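Local coordinates for regulatory protein of LacI family (Chloroflexus aggregans, PDB 3BBL), which probably regulates transcription as a DNA-binding member of the LacI family, sensing a small effector through its periplasmic-binding-protein-like region, at residues A[37-42]-A[257-262]; A[54-59]-A[66-71]; A[160-165]-A[187-192]; A[175-180]-A[201-206]. One frame throughout, in Å; residues are numbered along the deposited sequence.

Contact 1 (A[37-42]-A[257-262]); sequences VNYFVL and IVEGRE
The phenol end of Tyr39 overlaps the side chain of Glu259, the two coming from opposite directions across backbones whose nearest CA atoms, those of Tyr39 and Val258, are 11.2 Å apart. Tyr39 OH donates a hydrogen bond of 2.8 Å to Glu259 OE2, which lies at the ring edge, in its plane. The carboxylate is turned 45° against the ring and takes the hydroxyl on its anti side, 22° out of its own plane. Behind the bond the same hydroxyl oxygen rests on aliphatic carbon, with Tyr39 OH 3.4 Å from Glu259 CG and 4.0 Å from Val258 CG1. Extended beyond CG (chi2 -175°), Glu259 carries its carboxylate out to the tyrosine. Its other oxygen is used as well: Arg261 NH2 forms a salt bridge of 2.8 Å with Glu259 OE1, reaching it from above the carboxylate plane, so the group is held at both oxygens. Were Glu259 shortened to an alanine, the Tyr39 hydroxyl would probably lose its acceptor and Arg261 its salt-bridge partner. Phe5 meets the Tyr39 ring edge-to-face, and Val255 and Ala34 also touch this residue. Asn38 and Gly260, both at positive phi, are the C-prime residues of Schellman motifs ending helices 23-36 and 243-258; the contact thus ties two capped helix ends together, one of them leading into strand 40-43 of a periplasmic-binding-protein-like fold.

Contact 2 (A[54-59]-A[66-71]); sequences DIYRDL and DGFVLS
Tyr56 reaches from helix 54-59 to Phe68 and Leu70 of the strand, its ring directed there although CB leaves the helix across the line to the strand. With CG anti to the carbonyl carbon (chi1 -76°), the ring swings over beside Phe68. First along it comes CD2, which stands 3.7 Å above the Phe68 plane, over the ring centre, and 3.8 Å from Phe68 CZ. This is an edge-to-face aromatic pair, with centroids 4.9 Å apart and planes at 59°. Next, Tyr56 CE2 meets Leu70 CD2 at 3.5 Å, and the same methyl group lies against CZ and the hydroxyl oxygen. At the tip, a water 2.9 Å from Tyr56 OH donates to Val69 O at 2.8 Å, linking the phenol to the strand backbone; no direct hydrogen bond joins the two segments. Leu59, one turn further along the helix, adds a second contact to Phe68: its CD1 sits at the ring edge, in plane, 3.8 Å from Phe68 CE1, while its CB touches CZ. Phe68 is thereby met on one face by the tyrosine and at its rim by the leucine. Segment 54-59 of helix 54-61 runs nearly antiparallel to strand 67-70, at 155°, as part of the connecting helix of a beta-alpha-beta unit in a Rossmann-like sheet. Phe44 meets the Tyr56 ring edge-to-face, helix 78-85 adds Phe82 and Arg79 beside it, and Phe40 of the second subunit packs on Leu59.

Contact 3 (A[160-165]-A[187-192]); sequences TGYILR and RRPTAI
Tyr162 lays its ring against Pro189 and sends its hydroxyl to the backbone of Arg187, at the approach to two parallel strands of an alpha/beta sheet of the periplasmic-binding-protein type. Tyr162 OH donates a hydrogen bond of 2.6 Å to Arg187 O. The carbonyl oxygen lies at the ring edge, in the plane of the ring, whereas the hydroxyl stands 38° above the carbonyl plane, with a C=O...O angle of 142°. Pro189 lies over one ring face, offset toward the rim: its CB is 4.0 Å from Tyr162 CZ, and its CD lies equally far from CE2. The phenol is thus fixed at its tip by a bond and across a face by the proline. A phenylalanine in place of Tyr162 would probably keep much of the apolar contact with Pro189 but deprive Arg187 O of this donor.

Further out, Arg187 is bent at chi2 and chi3, which folds its guanidinium back beside the phenol, the two planes 20° apart. Its firm polar partner is elsewhere, a salt bridge from NH2 to Glu159, the residue just before segment 160-165. Backbone bonds of Tyr162 to Ile130 and of Thr190 to Arg127 fasten the two segments to strand 128-132 and its approach, which lie between them; Ala129 there touches both Tyr162 and Pro189. Arg187 NH2 stands 3.4 Å from Tyr162 OH, at an angle too poor for a hydrogen bond.

Contact 4 (A[175-180]-A[201-206]); sequences AMTLHL and IGAMAA
Thr177 packs on Ala203 and Ala206 where two helices of the alpha/beta sandwich lie side by side on the sheet. The axes of helix segments 175-180 and 201-206 approach to 8.1 Å and cross at -41°, a close spacing that the small residues at the interface allow. Packing is tightest around Thr177, whose branches divide the work. With OG1 at chi1 -61°, beside the backbone N, CG2 is left anti to that N and meets Ala206 CB at 3.6 Å. The hydroxyl branch turns to the other alanine, with Thr177 OG1 3.4 Å from Ala203 CA. Here the backbones come closest, Thr177 CA lying 5.4 Å from Ala203 CA. No hydrogen bond crosses between the two segments; the buried hydroxyl is instead bonded to Gly173 O, one turn back in its own helix, so a polar atom faces a methyl group without losing its partner.

The contact is looser toward Leu178, which is partly exposed. Its CB does not aim at the other helix, but the isobutyl group lies over Ala206, with Leu178 CD2 3.7 Å from Ala206 CB, and also touches Arg210. Ala175, one turn before, is exposed and turned away from the partner helix. On the sheet side Leu131 of strand 128-132 touches Thr177 and Met176, the latter a selenomethionine. The shortest approach between the two segments is from Thr177 OG1 to Ala203 CB, 3.2 Å.

Contacts 1 and 2 lie on one side of the chain's centre and contacts 3 and 4 on the other, the centres of 1 and 3 about 47 Å apart. Contacts 2 and 4 are buried and largely apolar, aromatic in the first and built on small residues in the second. Contacts 1 and 3 are only partly buried, and in each a tyrosine hydroxyl donates to an oxygen, a carboxylate in one and a backbone carbonyl in the other. Within each pair the contacts touch: Asp66 packs on Val258 and Tyr39, while Leu164 rests on Met176 and Leu180. Helix 170-181 connects strands 163-165 and 191-194, joining contacts 3 and 4 along the chain.

Contact 1 (A[37-42]-A[257-262])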
loop_
_atom_site.group_PDB
_atom_site.type_symbol
_atom_site.label_atom_id
_atom_site.label_comp_id
_atom_site.label_asym_id
_atom_site.label_seq_id
_atom_site.Cartn_x
_atom_site.Cartn_y
_atom_site.Cartn_z
ATOM N N VAL A 37 23.470 -1.676 -10.369
ATOM C CA VAL A 37 24.222 -2.303 -11.449
ATOM C C VAL A 37 23.921 -1.606 -12.774
ATOM O O VAL A 37 24.003 -2.211 -13.844
ATOM C CB VAL A 37 23.895 -3.812 -11.576
ATOM C CG1 VAL A 37 24.383 -4.550 -10.344
ATOM C CG2 VAL A 37 22.396 -4.013 -11.773
ATOM N N ASN A 38 23.557 -0.330 -12.682
ATOM C CA ASN A 38 23.260 0.503 -13.844
ATOM C C ASN A 38 22.080 0.115 -14.731
ATOM O O ASN A 38 22.089 0.378 -15.935
ATOM C CB ASN A 38 24.511 0.641 -14.709
ATOM C CG ASN A 38 25.634 1.344 -13.984
ATOM O OD1 ASN A 38 25.505 2.507 -13.600
ATOM N ND2 ASN A 38 26.742 0.642 -13.784
ATOM N N TYR A 39 21.063 -0.505 -14.153
ATOM C CA TYR A 39 19.887 -0.863 -14.935
ATOM C C TYR A 39 18.692 -0.048 -14.446
ATOM O O TYR A 39 18.702 0.473 -13.331
ATOM C CB TYR A 39 19.572 -2.357 -14.808
ATOM C CG TYR A 39 20.371 -3.266 -15.720
ATOM C CD1 TYR A 39 21.688 -3.606 -15.425
ATOM C CD2 TYR A 39 19.795 -3.804 -16.871
ATOM C CE1 TYR A 39 22.413 -4.462 -16.253
ATOM C CE2 TYR A 39 20.511 -4.659 -17.708
ATOM C CZ TYR A 39 21.819 -4.985 -17.393
ATOM O OH TYR A 39 22.530 -5.831 -18.216
ATOM N N PHE A 40 17.682 0.090 -15.297
ATOM C CA PHE A 40 16.468 0.807 -14.932
ATOM C C PHE A 40 15.319 -0.159 -15.144
ATOM O O PHE A 40 15.396 -1.051 -15.994
ATOM C CB PHE A 40 16.214 2.031 -15.824
ATOM C CG PHE A 40 17.164 3.175 -15.599
ATOM C CD1 PHE A 40 18.403 3.203 -16.228
ATOM C CD2 PHE A 40 16.809 4.235 -14.774
ATOM C CE1 PHE A 40 19.274 4.270 -16.042
ATOM C CE2 PHE A 40 17.674 5.308 -14.579
ATOM C CZ PHE A 40 18.909 5.326 -15.216
ATOM N N VAL A 41 14.261 0.009 -14.358
ATOM C CA VAL A 41 13.077 -0.819 -14.504
ATOM C C VAL A 41 12.125 0.025 -15.333
ATOM O O VAL A 41 11.903 1.195 -15.037
ATOM C CB VAL A 41 12.413 -1.132 -13.148
ATOM C CG1 VAL A 41 11.107 -1.890 -13.376
ATOM C CG2 VAL A 41 13.363 -1.950 -12.275
ATOM N N LEU A 42 11.578 -0.560 -16.386
ATOM C CA LEU A 42 10.658 0.164 -17.233
ATOM C C LEU A 42 9.242 -0.373 -17.095
ATOM O O LEU A 42 8.919 -1.439 -17.618
ATOM C CB LEU A 42 11.099 0.064 -18.688
ATOM C CG LEU A 42 10.229 0.827 -19.684
ATOM C CD1 LEU A 42 10.343 2.318 -19.420
ATOM C CD2 LEU A 42 10.656 0.493 -21.107
ATOM N N ILE A 257 21.250 -13.395 -16.498
ATOM C CA ILE A 257 20.790 -14.076 -17.703
ATOM C C ILE A 257 20.969 -13.179 -18.918
ATOM O O ILE A 257 21.421 -13.623 -19.976
ATOM C CB ILE A 257 19.303 -14.463 -17.595
ATOM C CG1 ILE A 257 19.108 -15.449 -16.443
ATOM C CG2 ILE A 257 18.825 -15.079 -18.901
ATOM C CD1 ILE A 257 17.658 -15.819 -16.192
ATOM N N VAL A 258 20.609 -11.913 -18.761
ATOM C CA VAL A 258 20.728 -10.950 -19.843
ATOM C C VAL A 258 22.182 -10.770 -20.280
ATOM O O VAL A 258 22.462 -10.583 -21.462
ATOM C CB VAL A 258 20.145 -9.574 -19.426
ATOM C CG1 VAL A 258 20.572 -8.490 -20.414
ATOM C CG2 VAL A 258 18.630 -9.655 -19.370
ATOM N N GLU A 259 23.105 -10.841 -19.328
ATOM C CA GLU A 259 24.517 -10.657 -19.630
ATOM C C GLU A 259 25.283 -11.936 -19.977
ATOM O O GLU A 259 26.511 -11.980 -19.877
ATOM C CB GLU A 259 25.193 -9.915 -18.472
ATOM C CG GLU A 259 24.519 -8.579 -18.172
ATOM C CD GLU A 259 25.237 -7.760 -17.119
ATOM O OE1 GLU A 259 26.011 -8.346 -16.332
ATOM O OE2 GLU A 259 25.014 -6.528 -17.069
ATOM N N GLY A 260 24.550 -12.971 -20.382
ATOM C CA GLY A 260 25.162 -14.229 -20.781
ATOM C C GLY A 260 25.809 -15.142 -19.750
ATOM O O GLY A 260 26.345 -16.186 -20.121
ATOM N N ARG A 261 25.767 -14.781 -18.473
ATOM C CA ARG A 261 26.377 -15.611 -17.434
ATOM C C ARG A 261 25.354 -16.261 -16.502
ATOM O O ARG A 261 25.504 -16.223 -15.277
ATOM C CB ARG A 261 27.364 -14.772 -16.617
ATOM C CG ARG A 261 26.793 -13.450 -16.160
ATOM C CD ARG A 261 27.828 -12.580 -15.469
ATOM N NE ARG A 261 27.268 -11.278 -15.111
ATOM C CZ ARG A 261 26.304 -11.098 -14.212
ATOM N NH1 ARG A 261 25.790 -12.135 -13.569
ATOM N NH2 ARG A 261 25.842 -9.882 -13.965
ATOM N N GLU A 262 24.322 -16.867 -17.088
ATOM C CA GLU A 262 23.268 -17.520 -16.312
ATOM C C GLU A 262 23.793 -18.563 -15.325
ATOM O O GLU A 262 24.532 -19.476 -15.706
ATOM C CB GLU A 262 22.262 -18.199 -17.243
ATOM C CG GLU A 262 21.156 -18.931 -16.495
ATOM C CD GLU A 262 20.322 -19.824 -17.393
ATOM O OE1 GLU A 262 19.785 -19.318 -18.403
ATOM O OE2 GLU A 262 20.199 -21.031 -17.083
#

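Contact 2 (A[54-59]-A[66-71])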
loop_
_atom_site.group_PDB
_atom_site.type_symbol
_atom_site.label_atom_id
_atom_site.label_comp_id
_atom_site.label_asym_id
_atom_site.label_seq_id
_atom_site.Cartn_x
_atom_site.Cartn_y
_atom_site.Cartn_z
ATOM N N ASP A 54 0.573 -8.542 -26.826
ATOM C CA ASP A 54 1.020 -7.551 -27.795
ATOM C C ASP A 54 2.107 -6.634 -27.261
ATOM O O ASP A 54 3.150 -6.463 -27.893
ATOM C CB ASP A 54 -0.166 -6.715 -28.265
ATOM C CG ASP A 54 -0.831 -7.298 -29.490
ATOM O OD1 ASP A 54 -0.710 -8.524 -29.706
ATOM O OD2 ASP A 54 -1.480 -6.530 -30.231
ATOM N N ILE A 55 1.858 -6.051 -26.094
ATOM C CA ILE A 55 2.807 -5.144 -25.471
ATOM C C ILE A 55 4.182 -5.794 -25.282
ATOM O O ILE A 55 5.208 -5.124 -25.418
ATOM C CB ILE A 55 2.254 -4.636 -24.121
ATOM C CG1 ILE A 55 3.265 -3.702 -23.452
ATOM C CG2 ILE A 55 1.900 -5.813 -23.237
ATOM C CD1 ILE A 55 3.537 -2.423 -24.218
ATOM N N TYR A 56 4.214 -7.087 -24.974
ATOM C CA TYR A 56 5.495 -7.770 -24.809
ATOM C C TYR A 56 6.180 -7.863 -26.167
ATOM O O TYR A 56 7.383 -7.639 -26.292
ATOM C CB TYR A 56 5.310 -9.183 -24.239
ATOM C CG TYR A 56 5.004 -9.219 -22.757
ATOM C CD1 TYR A 56 3.694 -9.115 -22.293
ATOM C CD2 TYR A 56 6.031 -9.337 -21.816
ATOM C CE1 TYR A 56 3.412 -9.126 -20.935
ATOM C CE2 TYR A 56 5.758 -9.344 -20.458
ATOM C CZ TYR A 56 4.444 -9.236 -20.022
ATOM O OH TYR A 56 4.164 -9.224 -18.670
ATOM N N ARG A 57 5.384 -8.192 -27.178
ATOM C CA ARG A 57 5.855 -8.324 -28.551
ATOM C C ARG A 57 6.474 -6.996 -29.008
ATOM O O ARG A 57 7.545 -6.972 -29.616
ATOM C CB ARG A 57 4.673 -8.696 -29.455
ATOM C CG ARG A 57 5.052 -9.367 -30.759
ATOM C CD ARG A 57 3.926 -9.250 -31.785
ATOM N NE ARG A 57 2.684 -9.910 -31.380
ATOM C CZ ARG A 57 2.529 -11.227 -31.277
ATOM N NH1 ARG A 57 3.540 -12.042 -31.545
ATOM N NH2 ARG A 57 1.357 -11.726 -30.914
ATOM N N ASP A 58 5.798 -5.895 -28.695
ATOM C CA ASP A 58 6.263 -4.562 -29.065
ATOM C C ASP A 58 7.567 -4.177 -28.380
ATOM O O ASP A 58 8.500 -3.710 -29.027
ATOM C CB ASP A 58 5.203 -3.520 -28.714
ATOM C CG ASP A 58 3.936 -3.681 -29.522
ATOM O OD1 ASP A 58 3.513 -4.833 -29.744
ATOM O OD2 ASP A 58 3.352 -2.657 -29.926
ATOM N N LEU A 59 7.629 -4.369 -27.066
ATOM C CA LEU A 59 8.819 -4.002 -26.310
ATOM C C LEU A 59 10.070 -4.772 -26.708
ATOM O O LEU A 59 11.183 -4.244 -26.624
ATOM C CB LEU A 59 8.558 -4.151 -24.807
ATOM C CG LEU A 59 7.560 -3.136 -24.235
ATOM C CD1 LEU A 59 7.304 -3.416 -22.768
ATOM C CD2 LEU A 59 8.100 -1.733 -24.428
ATOM N N ASP A 66 15.924 -5.415 -22.191
ATOM C CA ASP A 66 16.736 -6.601 -22.406
ATOM C C ASP A 66 16.088 -7.809 -21.749
ATOM O O ASP A 66 16.495 -8.944 -21.978
ATOM C CB ASP A 66 18.136 -6.397 -21.820
ATOM C CG ASP A 66 18.739 -5.068 -22.210
ATOM O OD1 ASP A 66 18.619 -4.682 -23.393
ATOM O OD2 ASP A 66 19.333 -4.409 -21.339
ATOM N N GLY A 67 15.076 -7.559 -20.929
ATOM C CA GLY A 67 14.401 -8.642 -20.235
ATOM C C GLY A 67 13.171 -8.177 -19.478
ATOM O O GLY A 67 12.910 -6.974 -19.355
ATOM N N PHE A 68 12.412 -9.138 -18.967
ATOM C CA PHE A 68 11.193 -8.853 -18.226
ATOM C C PHE A 68 11.145 -9.573 -16.889
ATOM O O PHE A 68 11.788 -10.602 -16.685
ATOM C CB PHE A 68 9.969 -9.327 -19.004
ATOM C CG PHE A 68 9.724 -8.601 -20.285
ATOM C CD1 PHE A 68 9.118 -7.352 -20.286
ATOM C CD2 PHE A 68 10.044 -9.198 -21.501
ATOM C CE1 PHE A 68 8.822 -6.705 -21.479
ATOM C CE2 PHE A 68 9.757 -8.566 -22.700
ATOM C CZ PHE A 68 9.142 -7.314 -22.693
ATOM N N VAL A 69 10.365 -9.009 -15.980
ATOM C CA VAL A 69 10.115 -9.620 -14.692
ATOM C C VAL A 69 8.593 -9.720 -14.736
ATOM O O VAL A 69 7.922 -8.764 -15.128
ATOM C CB VAL A 69 10.556 -8.735 -13.527
ATOM C CG1 VAL A 69 10.040 -9.321 -12.214
ATOM C CG2 VAL A 69 12.077 -8.661 -13.484
ATOM N N LEU A 70 8.056 -10.884 -14.389
ATOM C CA LEU A 70 6.611 -11.091 -14.411
ATOM C C LEU A 70 6.094 -11.391 -13.011
ATOM O O LEU A 70 6.766 -12.062 -12.235
ATOM C CB LEU A 70 6.252 -12.274 -15.327
ATOM C CG LEU A 70 6.871 -12.396 -16.724
ATOM C CD1 LEU A 70 6.527 -13.764 -17.300
ATOM C CD2 LEU A 70 6.369 -11.284 -17.634
ATOM N N SER A 71 4.902 -10.887 -12.692
ATOM C CA SER A 71 4.269 -11.144 -11.398
ATOM C C SER A 71 2.826 -11.570 -11.673
ATOM O O SER A 71 2.361 -11.448 -12.806
ATOM C CB SER A 71 4.323 -9.906 -10.495
ATOM O OG SER A 71 3.698 -8.792 -11.085
HETATM O O HOH W 1 5.573 -7.889 -16.480
#

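Contact 3 (A[160-165]-A[187-192])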
loop_
_atom_site.group_PDB
_atom_site.type_symbol
_atom_site.label_atom_id
_atom_site.label_comp_id
_atom_site.label_asym_id
_atom_site.label_seq_id
_atom_site.Cartn_x
_atom_site.Cartn_y
_atom_site.Cartn_z
ATOM N N THR A 160 -14.196 -31.028 5.493
ATOM C CA THR A 160 -14.566 -30.277 4.301
ATOM C C THR A 160 -15.358 -29.048 4.735
ATOM O O THR A 160 -15.348 -28.026 4.070
ATOM C CB THR A 160 -15.426 -31.135 3.336
ATOM O OG1 THR A 160 -16.676 -31.464 3.955
ATOM C CG2 THR A 160 -14.700 -32.417 2.982
ATOM N N GLY A 161 -16.039 -29.158 5.869
ATOM C CA GLY A 161 -16.817 -28.050 6.382
ATOM C C GLY A 161 -15.936 -26.939 6.913
ATOM O O GLY A 161 -16.398 -25.819 7.101
ATOM N N TYR A 162 -14.662 -27.252 7.147
ATOM C CA TYR A 162 -13.688 -26.281 7.655
ATOM C C TYR A 162 -12.806 -25.670 6.567
ATOM O O TYR A 162 -11.905 -24.888 6.865
ATOM C CB TYR A 162 -12.763 -26.925 8.677
ATOM C CG TYR A 162 -13.320 -27.061 10.060
ATOM C CD1 TYR A 162 -12.519 -27.562 11.086
ATOM C CD2 TYR A 162 -14.632 -26.678 10.361
ATOM C CE1 TYR A 162 -13.002 -27.683 12.384
ATOM C CE2 TYR A 162 -15.130 -26.789 11.665
ATOM C CZ TYR A 162 -14.304 -27.293 12.668
ATOM O OH TYR A 162 -14.737 -27.377 13.959
ATOM N N ILE A 163 -13.039 -26.048 5.317
ATOM C CA ILE A 163 -12.251 -25.516 4.220
ATOM C C ILE A 163 -13.196 -24.758 3.319
ATOM O O ILE A 163 -13.904 -25.349 2.518
ATOM C CB ILE A 163 -11.561 -26.648 3.427
ATOM C CG1 ILE A 163 -10.638 -27.428 4.355
ATOM C CG2 ILE A 163 -10.757 -26.071 2.268
ATOM C CD1 ILE A 163 -9.940 -28.589 3.690
ATOM N N LEU A 164 -13.214 -23.441 3.461
ATOM C CA LEU A 164 -14.107 -22.615 2.663
ATOM C C LEU A 164 -13.312 -21.846 1.609
ATOM O O LEU A 164 -12.365 -21.133 1.928
ATOM C CB LEU A 164 -14.871 -21.654 3.583
ATOM C CG LEU A 164 -15.477 -22.312 4.837
ATOM C CD1 LEU A 164 -16.229 -21.278 5.641
ATOM C CD2 LEU A 164 -16.417 -23.446 4.446
ATOM N N ARG A 165 -13.697 -22.009 0.348
ATOM C CA ARG A 165 -13.015 -21.355 -0.764
ATOM C C ARG A 165 -13.802 -20.178 -1.313
ATOM O O ARG A 165 -15.015 -20.252 -1.477
ATOM C CB ARG A 165 -12.782 -22.365 -1.881
ATOM C CG ARG A 165 -11.890 -23.528 -1.512
ATOM C CD ARG A 165 -11.946 -24.551 -2.625
ATOM N NE ARG A 165 -11.036 -25.675 -2.443
ATOM C CZ ARG A 165 -9.740 -25.640 -2.719
ATOM N NH1 ARG A 165 -9.184 -24.529 -3.188
ATOM N NH2 ARG A 165 -9.007 -26.731 -2.543
ATOM N N ARG A 187 -18.956 -27.713 17.957
ATOM C CA ARG A 187 -18.489 -27.902 16.581
ATOM C C ARG A 187 -17.735 -26.731 15.973
ATOM O O ARG A 187 -17.130 -26.854 14.914
ATOM C CB ARG A 187 -19.681 -28.233 15.675
ATOM C CG ARG A 187 -20.284 -29.603 15.915
ATOM C CD ARG A 187 -19.861 -30.593 14.838
ATOM N NE ARG A 187 -18.431 -30.525 14.586
ATOM C CZ ARG A 187 -17.886 -30.271 13.397
ATOM N NH1 ARG A 187 -18.653 -30.065 12.328
ATOM N NH2 ARG A 187 -16.567 -30.206 13.283
ATOM N N ARG A 188 -17.782 -25.592 16.640
ATOM C CA ARG A 188 -17.128 -24.393 16.147
ATOM C C ARG A 188 -15.600 -24.480 16.195
ATOM O O ARG A 188 -15.034 -25.007 17.148
ATOM C CB ARG A 188 -17.624 -23.217 16.983
ATOM C CG ARG A 188 -16.927 -21.904 16.771
ATOM C CD ARG A 188 -17.406 -20.953 17.846
ATOM N NE ARG A 188 -18.867 -20.942 17.895
ATOM C CZ ARG A 188 -19.580 -20.699 18.991
ATOM N NH1 ARG A 188 -18.959 -20.438 20.138
ATOM N NH2 ARG A 188 -20.909 -20.743 18.938
ATOM N N PRO A 189 -14.914 -23.980 15.155
ATOM C CA PRO A 189 -13.447 -24.039 15.188
ATOM C C PRO A 189 -12.914 -23.045 16.218
ATOM O O PRO A 189 -13.542 -22.026 16.489
ATOM C CB PRO A 189 -13.042 -23.659 13.762
ATOM C CG PRO A 189 -14.151 -22.759 13.319
ATOM C CD PRO A 189 -15.395 -23.448 13.866
ATOM N N THR A 190 -11.768 -23.360 16.805
ATOM C CA THR A 190 -11.165 -22.486 17.791
ATOM C C THR A 190 -10.078 -21.623 17.155
ATOM O O THR A 190 -9.576 -20.686 17.763
ATOM C CB THR A 190 -10.554 -23.284 18.936
ATOM O OG1 THR A 190 -9.544 -24.144 18.412
ATOM C CG2 THR A 190 -11.611 -24.099 19.644
ATOM N N ALA A 191 -9.713 -21.946 15.925
ATOM C CA ALA A 191 -8.706 -21.176 15.228
ATOM C C ALA A 191 -8.986 -21.139 13.725
ATOM O O ALA A 191 -9.470 -22.109 13.139
ATOM C CB ALA A 191 -7.318 -21.745 15.506
ATOM N N ILE A 192 -8.683 -19.999 13.115
ATOM C CA ILE A 192 -8.893 -19.808 11.692
ATOM C C ILE A 192 -7.664 -19.242 10.998
ATOM O O ILE A 192 -7.104 -18.233 11.419
ATOM C CB ILE A 192 -10.096 -18.868 11.438
ATOM C CG1 ILE A 192 -11.383 -19.545 11.918
ATOM C CG2 ILE A 192 -10.210 -18.535 9.958
ATOM C CD1 ILE A 192 -12.632 -18.701 11.772
#

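Contact 4 (A[175-180]-A[201-206])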
loop_
_atom_site.group_PDB
_atom_site.type_symbol
_atom_site.label_atom_id
_atom_site.label_comp_id
_atom_site.label_asym_id
_atom_site.label_seq_id
_atom_site.Cartn_x
_atom_site.Cartn_y
_atom_site.Cartn_z
ATOM N N ALA A 175 -18.242 -13.280 5.836
ATOM C CA ALA A 175 -19.345 -14.195 5.556
ATOM C C ALA A 175 -18.987 -15.641 5.901
ATOM O O ALA A 175 -19.742 -16.325 6.591
ATOM C CB ALA A 175 -19.748 -14.094 4.084
HETATM N N MSE A 176 -17.838 -16.107 5.422
HETATM C CA MSE A 176 -17.408 -17.476 5.696
HETATM C C MSE A 176 -17.205 -17.697 7.196
HETATM O O MSE A 176 -17.517 -18.763 7.716
HETATM C CB MSE A 176 -16.116 -17.797 4.939
HETATM C CG MSE A 176 -16.273 -17.626 3.459
HETATM SE SE MSE A 176 -14.764 -18.396 2.381
HETATM C CE MSE A 176 -13.375 -17.544 3.396
ATOM N N THR A 177 -16.700 -16.689 7.900
ATOM C CA THR A 177 -16.479 -16.851 9.331
ATOM C C THR A 177 -17.800 -16.877 10.102
ATOM O O THR A 177 -17.951 -17.646 11.067
ATOM C CB THR A 177 -15.559 -15.743 9.903
ATOM O OG1 THR A 177 -14.282 -15.813 9.256
ATOM C CG2 THR A 177 -15.358 -15.928 11.413
ATOM N N LEU A 178 -18.750 -16.048 9.682
ATOM C CA LEU A 178 -20.043 -16.027 10.347
ATOM C C LEU A 178 -20.694 -17.403 10.156
ATOM O O LEU A 178 -21.359 -17.919 11.048
ATOM C CB LEU A 178 -20.923 -14.906 9.777
ATOM C CG LEU A 178 -20.556 -13.487 10.234
ATOM C CD1 LEU A 178 -21.398 -12.463 9.491
ATOM C CD2 LEU A 178 -20.753 -13.357 11.738
ATOM N N HIS A 179 -20.480 -18.002 8.992
ATOM C CA HIS A 179 -21.025 -19.327 8.719
ATOM C C HIS A 179 -20.435 -20.312 9.734
ATOM O O HIS A 179 -21.137 -21.150 10.277
ATOM C CB HIS A 179 -20.659 -19.760 7.295
ATOM C CG HIS A 179 -21.020 -21.178 6.986
ATOM N ND1 HIS A 179 -22.321 -21.591 6.792
ATOM C CD2 HIS A 179 -20.248 -22.283 6.833
ATOM C CE1 HIS A 179 -22.336 -22.885 6.527
ATOM N NE2 HIS A 179 -21.092 -23.328 6.547
ATOM N N LEU A 180 -19.138 -20.197 9.991
ATOM C CA LEU A 180 -18.458 -21.075 10.942
ATOM C C LEU A 180 -18.870 -20.789 12.378
ATOM O O LEU A 180 -18.983 -21.701 13.185
ATOM C CB LEU A 180 -16.934 -20.937 10.803
ATOM C CG LEU A 180 -16.313 -21.555 9.547
ATOM C CD1 LEU A 180 -14.854 -21.183 9.457
ATOM C CD2 LEU A 180 -16.475 -23.062 9.581
ATOM N N ILE A 201 -9.273 -9.893 8.455
ATOM C CA ILE A 201 -9.948 -8.748 9.044
ATOM C C ILE A 201 -11.455 -8.994 9.069
ATOM O O ILE A 201 -12.137 -8.666 10.051
ATOM C CB ILE A 201 -9.579 -7.444 8.290
ATOM C CG1 ILE A 201 -8.098 -7.128 8.547
ATOM C CG2 ILE A 201 -10.432 -6.280 8.772
ATOM C CD1 ILE A 201 -7.573 -5.891 7.849
ATOM N N GLY A 202 -11.969 -9.599 8.001
ATOM C CA GLY A 202 -13.384 -9.912 7.944
ATOM C C GLY A 202 -13.723 -10.911 9.042
ATOM O O GLY A 202 -14.764 -10.814 9.693
ATOM N N ALA A 203 -12.827 -11.867 9.255
ATOM C CA ALA A 203 -13.015 -12.872 10.294
ATOM C C ALA A 203 -13.027 -12.192 11.659
ATOM O O ALA A 203 -13.820 -12.542 12.530
ATOM C CB ALA A 203 -11.896 -13.916 10.242
HETATM N N MSE A 204 -12.134 -11.222 11.841
HETATM C CA MSE A 204 -12.077 -10.477 13.093
HETATM C C MSE A 204 -13.403 -9.722 13.292
HETATM O O MSE A 204 -13.935 -9.646 14.405
HETATM C CB MSE A 204 -10.896 -9.498 13.077
HETATM C CG MSE A 204 -9.569 -10.186 13.204
HETATM SE SE MSE A 204 -8.079 -8.871 13.065
HETATM C CE MSE A 204 -8.438 -7.993 14.770
ATOM N N ALA A 205 -13.946 -9.179 12.205
ATOM C CA ALA A 205 -15.202 -8.443 12.276
ATOM C C ALA A 205 -16.345 -9.385 12.655
ATOM O O ALA A 205 -17.237 -9.021 13.423
ATOM C CB ALA A 205 -15.490 -7.781 10.940
ATOM N N ALA A 206 -16.315 -10.596 12.103
ATOM C CA ALA A 206 -17.340 -11.586 12.382
ATOM C C ALA A 206 -17.272 -11.991 13.857
ATOM O O ALA A 206 -18.299 -12.067 14.538
ATOM C CB ALA A 206 -17.146 -12.809 11.484
#